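Local structure of chitinase A (Cycas revoluta, 4MNK) at residues L312-A317 and G323-W328; A282-D287 and V302-Q307; H30-F35 and L184-V189. The protein probably hydrolyses the beta-1,4-linked N-acetylglucosamine polymer chitin, as a class V member of glycoside hydrolase family 18. One frame throughout, in Å; residues are numbered along the deposited sequence.

Contact 1. Residues L312-A317 and G323-W328; sequences LKVQYA and GGYFFW. With NAG (2-acetamido-2-deoxy-beta-D-glucopyranose), chain B; NAG (2-acetamido-2-deoxy-beta-D-glucopyranose), chain C.
Val314 carries CG1 anti to its backbone nitrogen (chi1 172°) and Tyr325 holds its ring between its own N and carbonyl carbon (chi1 58°), and with these torsions the two methyls of the valine meet one rim of the phenol. Val314 CG1 lies 4.0 Å from Tyr325 CE2. Val314 CG2 sits above one ring face, shifted off centre toward the edge, and reaches Tyr325 CD2 at the same 4.0 Å. One turn further along the helix, Ala317 CB rests 4.2 Å from Gly324 O, at the start of the strand. Helix 307-319 thus lies on the outside of the TIM barrel, against strand 324-328, the eighth of its strands, which follows it. Ala342 of helix 337-346 touches both Val314 and Tyr325.

The strand ends in Trp328, a residue of the glycan pocket, whose ring stands beside two linked sugars. NAG of chain B places C3 over one face of the Trp328 indole, 3.5 Å above its plane and toward the rim, with its O3 only 3.2 Å from Trp328 CZ2. The other sugar is met at the ring edge: Trp328 NE1 donates to O7 of NAG chain C over 2.9 Å, at an N-H...O angle of 157°. The glycan is also hydrogen-bonded to Tyr192 OH, Asp118 OD1 and Gln332 NE2.

The chemistry therefore changes along one short strand. Its beginning meets the helix by van der Waals contact, with no hydrogen bond, whereas its last residue is consistent with a stacking platform for one sugar and a hydrogen bond to the N-acetyl group of the next.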
loop_
_atom_site.group_PDB
_atom_site.type_symbol
_atom_site.label_atom_id
_atom_site.label_comp_id
_atom_site.label_asym_id
_atom_site.label_seq_id
_atom_site.Cartn_x
_atom_site.Cartn_y
_atom_site.Cartn_z
ATOM N N LEU A 312 16.047 8.864 -1.336
ATOM C CA LEU A 312 15.773 9.962 -0.412
ATOM C C LEU A 312 14.611 9.646 0.530
ATOM O O LEU A 312 14.682 9.947 1.719
ATOM C CB LEU A 312 15.541 11.266 -1.176
ATOM C CG LEU A 312 16.790 11.855 -1.844
ATOM C CD1 LEU A 312 16.410 12.925 -2.848
ATOM C CD2 LEU A 312 17.790 12.401 -0.825
ATOM N N LYS A 313 13.560 9.020 0.004
ATOM C CA LYS A 313 12.408 8.631 0.827
ATOM C C LYS A 313 12.768 7.565 1.857
ATOM O O LYS A 313 12.300 7.616 2.994
ATOM C CB LYS A 313 11.251 8.142 -0.045
ATOM C CG LYS A 313 10.491 9.253 -0.717
ATOM C CD LYS A 313 9.327 8.718 -1.512
ATOM C CE LYS A 313 8.471 9.859 -1.992
ATOM N NZ LYS A 313 7.274 9.358 -2.703
ATOM N N VAL A 314 13.595 6.605 1.455
ATOM C CA VAL A 314 14.004 5.525 2.352
ATOM C C VAL A 314 14.917 6.054 3.460
ATOM O O VAL A 314 14.774 5.672 4.624
ATOM C CB VAL A 314 14.641 4.351 1.573
ATOM C CG1 VAL A 314 15.233 3.311 2.517
ATOM C CG2 VAL A 314 13.600 3.709 0.668
ATOM N N GLN A 315 15.826 6.958 3.101
ATOM C CA GLN A 315 16.672 7.613 4.095
ATOM C C GLN A 315 15.826 8.459 5.048
ATOM O O GLN A 315 16.070 8.467 6.254
ATOM C CB GLN A 315 17.761 8.456 3.424
ATOM C CG GLN A 315 18.825 8.986 4.389
ATOM C CD GLN A 315 19.543 7.889 5.160
ATOM O OE1 GLN A 315 19.773 6.792 4.648
ATOM N NE2 GLN A 315 19.906 8.188 6.400
ATOM N N TYR A 316 14.831 9.157 4.500
ATOM C CA TYR A 316 13.857 9.889 5.312
ATOM C C TYR A 316 13.197 8.971 6.346
ATOM O O TYR A 316 13.119 9.317 7.526
ATOM C CB TYR A 316 12.795 10.567 4.431
ATOM C CG TYR A 316 11.594 11.070 5.206
ATOM C CD1 TYR A 316 11.600 12.332 5.802
ATOM C CD2 TYR A 316 10.455 10.275 5.361
ATOM C CE1 TYR A 316 10.500 12.791 6.525
ATOM C CE2 TYR A 316 9.356 10.724 6.085
ATOM C CZ TYR A 316 9.386 11.980 6.659
ATOM O OH TYR A 316 8.295 12.414 7.372
ATOM N N ALA A 317 12.722 7.808 5.901
ATOM C CA ALA A 317 12.077 6.840 6.790
ATOM C C ALA A 317 13.017 6.399 7.907
ATOM O O ALA A 317 12.604 6.272 9.064
ATOM C CB ALA A 317 11.566 5.634 5.998
ATOM N N GLY A 323 9.404 2.026 10.980
ATOM C CA GLY A 323 9.594 0.581 10.934
ATOM C C GLY A 323 10.192 0.104 9.624
ATOM O O GLY A 323 10.863 -0.925 9.583
ATOM N N GLY A 324 9.951 0.863 8.558
ATOM C CA GLY A 324 10.464 0.537 7.234
ATOM C C GLY A 324 9.653 1.194 6.142
ATOM O O GLY A 324 9.093 2.272 6.335
ATOM N N TYR A 325 9.599 0.532 4.990
ATOM C CA TYR A 325 8.901 1.043 3.813
ATOM C C TYR A 325 8.165 -0.095 3.113
ATOM O O TYR A 325 8.497 -1.268 3.311
ATOM C CB TYR A 325 9.891 1.692 2.834
ATOM C CG TYR A 325 10.985 0.750 2.381
ATOM C CD1 TYR A 325 10.781 -0.133 1.318
ATOM C CD2 TYR A 325 12.220 0.725 3.024
ATOM C CE1 TYR A 325 11.775 -1.013 0.909
ATOM C CE2 TYR A 325 13.225 -0.150 2.621
ATOM C CZ TYR A 325 12.994 -1.013 1.564
ATOM O OH TYR A 325 13.984 -1.872 1.156
ATOM N N PHE A 326 7.172 0.259 2.302
ATOM C CA PHE A 326 6.513 -0.714 1.433
ATOM C C PHE A 326 6.367 -0.184 0.016
ATOM O O PHE A 326 6.335 1.026 -0.197
ATOM C CB PHE A 326 5.163 -1.197 2.010
ATOM C CG PHE A 326 3.993 -0.281 1.750
ATOM C CD1 PHE A 326 3.324 -0.305 0.528
ATOM C CD2 PHE A 326 3.522 0.561 2.750
ATOM C CE1 PHE A 326 2.228 0.521 0.298
ATOM C CE2 PHE A 326 2.422 1.389 2.530
ATOM C CZ PHE A 326 1.776 1.371 1.301
ATOM N N PHE A 327 6.278 -1.103 -0.942
ATOM C CA PHE A 327 6.013 -0.758 -2.329
ATOM C C PHE A 327 4.667 -1.309 -2.780
ATOM O O PHE A 327 4.380 -2.497 -2.592
ATOM C CB PHE A 327 7.092 -1.330 -3.246
ATOM C CG PHE A 327 8.414 -0.627 -3.158
ATOM C CD1 PHE A 327 9.507 -1.243 -2.554
ATOM C CD2 PHE A 327 8.575 0.647 -3.697
ATOM C CE1 PHE A 327 10.739 -0.597 -2.489
ATOM C CE2 PHE A 327 9.803 1.299 -3.637
ATOM C CZ PHE A 327 10.885 0.676 -3.032
ATOM N N TRP A 328 3.850 -0.444 -3.373
ATOM C CA TRP A 328 2.691 -0.882 -4.144
ATOM C C TRP A 328 2.930 -0.504 -5.605
ATOM O O TRP A 328 3.056 0.685 -5.898
ATOM C CB TRP A 328 1.388 -0.215 -3.670
ATOM C CG TRP A 328 0.261 -0.614 -4.576
ATOM C CD1 TRP A 328 -0.090 -0.023 -5.757
ATOM C CD2 TRP A 328 -0.605 -1.743 -4.420
ATOM N NE1 TRP A 328 -1.133 -0.704 -6.336
ATOM C CE2 TRP A 328 -1.471 -1.763 -5.536
ATOM C CE3 TRP A 328 -0.746 -2.732 -3.438
ATOM C CZ2 TRP A 328 -2.463 -2.738 -5.698
ATOM C CZ3 TRP A 328 -1.730 -3.702 -3.601
ATOM C CH2 TRP A 328 -2.573 -3.696 -4.723
HETATM C C1 NAG B . -4.337 2.177 -2.977
HETATM C C2 NAG B . -4.681 0.684 -2.882
HETATM C C3 NAG B . -4.310 -0.063 -4.165
HETATM C C4 NAG B . -4.691 0.692 -5.442
HETATM C C5 NAG B . -4.257 2.159 -5.339
HETATM C C6 NAG B . -4.627 2.992 -6.568
HETATM C C7 NAG B . -2.740 0.045 -1.450
HETATM C C8 NAG B . -2.322 -0.716 -0.225
HETATM N N2 NAG B . -4.049 0.026 -1.739
HETATM O O1 NAG B . -4.898 2.862 -1.880
HETATM O O3 NAG B . -4.901 -1.346 -4.156
HETATM O O4 NAG B . -4.045 0.070 -6.532
HETATM O O5 NAG B . -4.835 2.732 -4.182
HETATM O O6 NAG B . -6.026 3.023 -6.743
HETATM O O7 NAG B . -1.889 0.639 -2.114
HETATM C C1 NAG C . -4.999 -0.510 -7.440
HETATM C C2 NAG C . -4.363 -0.604 -8.822
HETATM C C3 NAG C . -5.348 -1.195 -9.827
HETATM C C4 NAG C . -6.000 -2.486 -9.314
HETATM C C5 NAG C . -6.420 -2.385 -7.839
HETATM C C6 NAG C . -6.765 -3.755 -7.258
HETATM C C7 NAG C . -2.615 1.024 -9.333
HETATM C C8 NAG C . -2.306 2.406 -9.822
HETATM N N2 NAG C . -3.906 0.699 -9.273
HETATM O O3 NAG C . -4.665 -1.451 -11.035
HETATM O O4 NAG C . -7.147 -2.763 -10.094
HETATM O O5 NAG C . -5.410 -1.800 -7.031
HETATM O O6 NAG C . -5.607 -4.559 -7.176
HETATM O O7 NAG C . -1.700 0.262 -9.015
#

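Contact 2. Residues A282-D287 and V302-Q307; sequences AREVFD and VGYDNQ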
loop_
_atom_site.group_PDB
_atom_site.type_symbol
_atom_site.label_atom_id
_atom_site.label_comp_id
_atom_site.label_asym_id
_atom_site.label_seq_id
_atom_site.Cartn_x
_atom_site.Cartn_y
_atom_site.Cartn_z
ATOM N N ALA A 282 11.092 10.351 -23.900
ATOM C CA ALA A 282 10.626 11.259 -22.850
ATOM C C ALA A 282 11.803 11.785 -22.036
ATOM O O ALA A 282 12.790 11.076 -21.833
ATOM C CB ALA A 282 9.627 10.573 -21.949
ATOM N N ARG A 283 11.694 13.030 -21.575
ATOM C CA ARG A 283 12.732 13.633 -20.748
ATOM C C ARG A 283 12.392 13.473 -19.275
ATOM O O ARG A 283 11.313 13.874 -18.836
ATOM C CB ARG A 283 12.907 15.117 -21.084
ATOM C CG ARG A 283 14.044 15.795 -20.318
ATOM C CD ARG A 283 14.194 17.266 -20.683
ATOM N NE ARG A 283 14.543 17.467 -22.090
ATOM C CZ ARG A 283 15.785 17.492 -22.569
ATOM N NH1 ARG A 283 16.827 17.325 -21.762
ATOM N NH2 ARG A 283 15.987 17.685 -23.866
ATOM N N GLU A 284 13.318 12.889 -18.518
ATOM C CA GLU A 284 13.172 12.754 -17.074
ATOM C C GLU A 284 13.734 13.975 -16.360
ATOM O O GLU A 284 14.819 14.461 -16.693
ATOM C CB GLU A 284 13.874 11.492 -16.565
ATOM C CG GLU A 284 13.900 11.384 -15.042
ATOM C CD GLU A 284 14.419 10.056 -14.550
ATOM O OE1 GLU A 284 13.620 9.297 -13.966
ATOM O OE2 GLU A 284 15.619 9.770 -14.744
ATOM N N VAL A 285 12.987 14.454 -15.371
ATOM C CA VAL A 285 13.398 15.572 -14.534
ATOM C C VAL A 285 13.260 15.164 -13.073
ATOM O O VAL A 285 12.244 14.592 -12.675
ATOM C CB VAL A 285 12.533 16.831 -14.799
ATOM C CG1 VAL A 285 13.010 18.010 -13.955
ATOM C CG2 VAL A 285 12.546 17.199 -16.275
ATOM N N PHE A 286 14.290 15.439 -12.277
ATOM C CA PHE A 286 14.184 15.278 -10.837
ATOM C C PHE A 286 13.754 16.603 -10.229
ATOM O O PHE A 286 14.332 17.648 -10.531
ATOM C CB PHE A 286 15.506 14.814 -10.223
ATOM C CG PHE A 286 15.484 14.755 -8.720
ATOM C CD1 PHE A 286 16.130 15.728 -7.965
ATOM C CD2 PHE A 286 14.810 13.732 -8.057
ATOM C CE1 PHE A 286 16.111 15.681 -6.577
ATOM C CE2 PHE A 286 14.779 13.680 -6.671
ATOM C CZ PHE A 286 15.433 14.657 -5.927
ATOM N N ASP A 287 12.728 16.553 -9.385
ATOM C CA ASP A 287 12.245 17.747 -8.708
ATOM C C ASP A 287 12.666 17.746 -7.247
ATOM O O ASP A 287 12.079 17.046 -6.418
ATOM C CB ASP A 287 10.725 17.868 -8.820
ATOM C CG ASP A 287 10.226 19.216 -8.362
ATOM O OD1 ASP A 287 10.539 20.218 -9.041
ATOM O OD2 ASP A 287 9.535 19.280 -7.325
ATOM N N VAL A 302 4.092 12.530 -16.802
ATOM C CA VAL A 302 3.892 11.577 -15.712
ATOM C C VAL A 302 4.778 11.922 -14.513
ATOM O O VAL A 302 5.960 12.217 -14.677
ATOM C CB VAL A 302 4.093 10.103 -16.190
ATOM C CG1 VAL A 302 5.518 9.868 -16.697
ATOM C CG2 VAL A 302 3.722 9.105 -15.086
ATOM N N GLY A 303 4.187 11.907 -13.320
ATOM C CA GLY A 303 4.925 12.116 -12.074
ATOM C C GLY A 303 5.049 10.802 -11.328
ATOM O O GLY A 303 4.082 10.044 -11.242
ATOM N N TYR A 304 6.234 10.533 -10.786
ATOM C CA TYR A 304 6.545 9.219 -10.219
ATOM C C TYR A 304 7.760 9.302 -9.306
ATOM O O TYR A 304 8.355 10.372 -9.134
ATOM C CB TYR A 304 6.809 8.201 -11.344
ATOM C CG TYR A 304 7.947 8.611 -12.254
ATOM C CD1 TYR A 304 9.218 8.047 -12.118
ATOM C CD2 TYR A 304 7.763 9.590 -13.232
ATOM C CE1 TYR A 304 10.273 8.443 -12.944
ATOM C CE2 TYR A 304 8.806 9.990 -14.058
ATOM C CZ TYR A 304 10.053 9.416 -13.908
ATOM O OH TYR A 304 11.069 9.829 -14.737
ATOM N N ASP A 305 8.125 8.166 -8.719
ATOM C CA ASP A 305 9.357 8.055 -7.956
ATOM C C ASP A 305 10.427 7.353 -8.774
ATOM O O ASP A 305 10.161 6.339 -9.424
ATOM C CB ASP A 305 9.118 7.320 -6.638
ATOM C CG ASP A 305 8.569 8.233 -5.565
ATOM O OD1 ASP A 305 9.303 9.153 -5.140
ATOM O OD2 ASP A 305 7.406 8.040 -5.151
ATOM N N ASN A 306 11.635 7.906 -8.750
ATOM C CA ASN A 306 12.759 7.292 -9.445
ATOM C C ASN A 306 13.852 6.856 -8.477
ATOM O O ASN A 306 13.661 6.871 -7.259
ATOM C CB ASN A 306 13.293 8.195 -10.571
ATOM C CG ASN A 306 14.043 9.423 -10.063
ATOM O OD1 ASN A 306 14.175 9.655 -8.860
ATOM N ND2 ASN A 306 14.538 10.220 -11.000
ATOM N N GLN A 307 14.998 6.466 -9.023
ATOM C CA GLN A 307 16.097 5.951 -8.224
ATOM C C GLN A 307 16.524 6.938 -7.130
ATOM O O GLN A 307 16.732 6.559 -5.975
ATOM C CB GLN A 307 17.271 5.591 -9.142
ATOM C CG GLN A 307 16.980 4.444 -10.139
ATOM C CD GLN A 307 16.475 4.891 -11.518
ATOM O OE1 GLN A 307 15.619 5.775 -11.648
ATOM N NE2 GLN A 307 16.992 4.245 -12.559
HETATM O O HOH W 1 16.915 8.057 -12.938
HETATM O O HOH W 2 13.739 6.626 -13.957
#
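Segments 282-287 and 302-307 are not paired with each other: strand 292-297 runs between them, antiparallel to both, and the nearest CA atoms across the contact, those of Phe286 and Asn306, are still 8.2 Å apart. Side chains bridge the interval, and Glu284 does most of the work. Its chain runs out extended (chi1 173°), bringing OE1 to the phenol of Tyr304 and the amide of Asn306.

Tyr304 OH donates to Glu284 OE1 over 2.7 Å. It approaches the anti side of the carboxylate, 23° out of its plane. Glu284 OE1 lies at the edge of the phenol, near its plane, and carboxylate and ring are nearly coplanar. Asn306 ND2 gives Glu284 OE1 a second, weak hydrogen bond of 3.2 Å, fairly straight at 166°, from an amide turned at right angles to the carboxylate. A water adds a third donor to Glu284 OE1, at 2.7 Å. Another water donates to Glu284 OE2 over 2.8 Å, and both waters also donate to Gln307 OE1, so the carboxylate is tied to the first turn of helix 307-319 as well. So many donors are consistent with a charged glutamate.

Asn306 has a second task as the N-cap of that helix, its side chain accepting from a backbone N of the first turn. Asn306 OD1 comes obliquely to Phe286 CD2, at 4.2 Å, while the phenylalanine ring leans on Leu312 and other residues of the helix. Ile278 of helix 271-279 touches both Glu284 and Tyr304. Three consecutive antiparallel strands beside a helix, leading back into the barrel, are consistent with the alpha+beta insertion domain found in many family 18 chitinases, class V plant enzymes included.

Contact 3. Residues H30-F35 and L184-V189; sequences HLYYAF and LDWVNV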
loop_
_atom_site.group_PDB
_atom_site.type_symbol
_atom_site.label_atom_id
_atom_site.label_comp_id
_atom_site.label_asym_id
_atom_site.label_seq_id
_atom_site.Cartn_x
_atom_site.Cartn_y
_atom_site.Cartn_z
ATOM N N HIS A 30 9.031 -8.918 3.874
ATOM C CA HIS A 30 7.622 -9.325 3.887
ATOM C C HIS A 30 6.981 -9.066 2.537
ATOM O O HIS A 30 7.159 -7.992 1.951
ATOM C CB HIS A 30 6.846 -8.590 4.985
ATOM C CG HIS A 30 7.343 -8.879 6.366
ATOM N ND1 HIS A 30 8.486 -8.304 6.879
ATOM C CD2 HIS A 30 6.869 -9.704 7.329
ATOM C CE1 HIS A 30 8.687 -8.753 8.106
ATOM N NE2 HIS A 30 7.721 -9.604 8.403
ATOM N N LEU A 31 6.247 -10.059 2.044
ATOM C CA LEU A 31 5.534 -9.939 0.777
ATOM C C LEU A 31 4.058 -10.234 0.984
ATOM O O LEU A 31 3.695 -11.225 1.620
ATOM C CB LEU A 31 6.135 -10.867 -0.278
ATOM C CG LEU A 31 7.499 -10.439 -0.819
ATOM C CD1 LEU A 31 8.173 -11.600 -1.530
ATOM C CD2 LEU A 31 7.370 -9.223 -1.735
ATOM N N TYR A 32 3.218 -9.355 0.449
ATOM C CA TYR A 32 1.778 -9.460 0.605
ATOM C C TYR A 32 1.125 -9.971 -0.670
ATOM O O TYR A 32 1.490 -9.563 -1.780
ATOM C CB TYR A 32 1.173 -8.095 0.920
ATOM C CG TYR A 32 1.387 -7.532 2.311
ATOM C CD1 TYR A 32 2.664 -7.397 2.866
ATOM C CD2 TYR A 32 0.305 -7.069 3.046
ATOM C CE1 TYR A 32 2.837 -6.846 4.139
ATOM C CE2 TYR A 32 0.474 -6.510 4.300
ATOM C CZ TYR A 32 1.733 -6.401 4.841
ATOM O OH TYR A 32 1.877 -5.838 6.086
ATOM N N TYR A 33 0.148 -10.855 -0.490
ATOM C CA TYR A 33 -0.754 -11.284 -1.551
ATOM C C TYR A 33 -1.993 -10.392 -1.493
ATOM O O TYR A 33 -2.660 -10.327 -0.460
ATOM C CB TYR A 33 -1.137 -12.747 -1.324
ATOM C CG TYR A 33 -2.009 -13.378 -2.388
ATOM C CD1 TYR A 33 -1.475 -14.298 -3.284
ATOM C CD2 TYR A 33 -3.371 -13.082 -2.481
ATOM C CE1 TYR A 33 -2.263 -14.895 -4.256
ATOM C CE2 TYR A 33 -4.169 -13.676 -3.460
ATOM C CZ TYR A 33 -3.603 -14.583 -4.340
ATOM O OH TYR A 33 -4.377 -15.186 -5.310
ATOM N N ALA A 34 -2.296 -9.715 -2.598
ATOM C CA ALA A 34 -3.442 -8.802 -2.680
ATOM C C ALA A 34 -4.384 -9.254 -3.804
ATOM O O ALA A 34 -3.954 -9.310 -4.952
ATOM C CB ALA A 34 -2.951 -7.376 -2.937
ATOM N N PHE A 35 -5.651 -9.583 -3.529
ATOM C CA PHE A 35 -6.322 -9.505 -2.233
ATOM C C PHE A 35 -7.243 -10.710 -2.062
ATOM O O PHE A 35 -7.783 -11.243 -3.040
ATOM C CB PHE A 35 -7.229 -8.269 -2.162
ATOM C CG PHE A 35 -6.507 -6.954 -2.234
ATOM C CD1 PHE A 35 -5.950 -6.390 -1.093
ATOM C CD2 PHE A 35 -6.427 -6.257 -3.438
ATOM C CE1 PHE A 35 -5.289 -5.164 -1.151
ATOM C CE2 PHE A 35 -5.779 -5.026 -3.507
ATOM C CZ PHE A 35 -5.205 -4.480 -2.364
ATOM N N LEU A 184 -1.924 -4.157 16.480
ATOM C CA LEU A 184 -1.296 -4.435 15.186
ATOM C C LEU A 184 0.218 -4.407 15.258
ATOM O O LEU A 184 0.802 -3.711 16.088
ATOM C CB LEU A 184 -1.760 -3.418 14.138
ATOM C CG LEU A 184 -3.096 -3.639 13.422
ATOM C CD1 LEU A 184 -4.285 -3.414 14.342
ATOM C CD2 LEU A 184 -3.190 -2.730 12.223
ATOM N N ASP A 185 0.852 -5.151 14.360
ATOM C CA ASP A 185 2.306 -5.169 14.280
ATOM C C ASP A 185 2.860 -3.921 13.606
ATOM O O ASP A 185 3.902 -3.408 14.013
ATOM C CB ASP A 185 2.770 -6.443 13.588
ATOM C CG ASP A 185 2.432 -7.668 14.394
ATOM O OD1 ASP A 185 3.161 -7.954 15.367
ATOM O OD2 ASP A 185 1.422 -8.326 14.080
ATOM N N TRP A 186 2.152 -3.436 12.589
ATOM C CA TRP A 186 2.438 -2.142 11.974
ATOM C C TRP A 186 1.292 -1.717 11.072
ATOM O O TRP A 186 0.364 -2.493 10.836
ATOM C CB TRP A 186 3.769 -2.149 11.204
ATOM C CG TRP A 186 3.811 -2.970 9.935
ATOM C CD1 TRP A 186 3.417 -2.577 8.685
ATOM C CD2 TRP A 186 4.321 -4.300 9.793
ATOM N NE1 TRP A 186 3.637 -3.587 7.776
ATOM C CE2 TRP A 186 4.190 -4.657 8.431
ATOM C CE3 TRP A 186 4.861 -5.233 10.688
ATOM C CZ2 TRP A 186 4.584 -5.908 7.944
ATOM C CZ3 TRP A 186 5.252 -6.473 10.202
ATOM C CH2 TRP A 186 5.106 -6.800 8.843
ATOM N N VAL A 187 1.355 -0.479 10.589
ATOM C CA VAL A 187 0.433 0.002 9.569
ATOM C C VAL A 187 1.206 0.431 8.333
ATOM O O VAL A 187 2.335 0.919 8.427
ATOM C CB VAL A 187 -0.484 1.159 10.061
ATOM C CG1 VAL A 187 -1.385 0.686 11.188
ATOM C CG2 VAL A 187 0.327 2.392 10.478
ATOM N N ASN A 188 0.579 0.228 7.183
ATOM C CA ASN A 188 1.149 0.584 5.898
ATOM C C ASN A 188 0.573 1.922 5.462
ATOM O O ASN A 188 -0.593 2.016 5.068
ATOM C CB ASN A 188 0.864 -0.524 4.885
ATOM C CG ASN A 188 1.546 -1.832 5.249
ATOM O OD1 ASN A 188 2.742 -1.858 5.548
ATOM N ND2 ASN A 188 0.786 -2.922 5.237
ATOM N N VAL A 189 1.398 2.961 5.568
ATOM C CA VAL A 189 0.968 4.330 5.301
ATOM C C VAL A 189 0.984 4.601 3.801
ATOM O O VAL A 189 2.042 4.601 3.172
ATOM C CB VAL A 189 1.858 5.363 6.040
ATOM C CG1 VAL A 189 1.353 6.777 5.801
ATOM C CG2 VAL A 189 1.915 5.061 7.534
#
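Trp186 and Tyr32 reach toward each other from opposite directions, and with His30 they account for most of the surface buried here. The axes of the short strands that carry them approach to 12.5 Å, with their N-to-C directions 69° apart, and large side chains fill the distance.

Trp186 has its ring in the position between backbone N and carbonyl carbon (chi1 70°), from which the six-membered ring extends to His30. Trp186 CH2 stands 3.7 Å above the His30 ring plane, over its centre. The planes are 73° apart and the centroids 5.0 Å, a T-shaped pair in which the tryptophan offers its edge and the histidine its face.

Tyr32 OH comes obliquely to the same indole, 3.3 Å from Trp186 CZ2, which lies at the edge of the tyrosine ring. The main polar partner of Tyr32 OH is Thr157 OG1 of strand 155-161, with which it shares a hydrogen bond. Asn188 ND2 is a second, donating to Tyr32 OH over 3.2 Å along an almost straight line, with the oxygen in the amide plane. Trp186 NE1 donates to Asn188 OD1 over 3.0 Å in a bent bond, tilted from the carbonyl plane. The two bonds are consistent with a defined amide orientation, linking indole to phenol.

Val7 of strand 5-11 touches Tyr32, and Val235 of strand 234-247 touches Trp186 and Asn188. Strands 30-36 and 186-190, the second and sixth of the parallel barrel, face each other across its interior, and such interlocked inward side chains form the core of a TIM barrel, here that of the family 18 catalytic domain.

How the contacts relate
Contact 1 joins the other two. Toward contact 2, 18 Å away between centres, Lys313 NZ makes a 2.8 Å salt bridge to Asp305 OD2, and Leu312 CD1 packs at 3.7 Å on Phe286 CZ, so that helix 307-319 touches the probable insertion as well as the barrel strand. Toward contact 3, centred 14 Å away, Phe326 CE2 lies 3.4 Å from Asn188 CB inside the barrel, and Trp328 CH2 meets Phe35 CZ at 3.6 Å. Trp328 and Phe35 both belong to the glycan pocket. The side chain of Asn188 remains about 6 Å from a sugar and that of Tyr304 about 11 Å. Contacts 2 and 3 do not touch, their nearest atoms being about 10 Å apart.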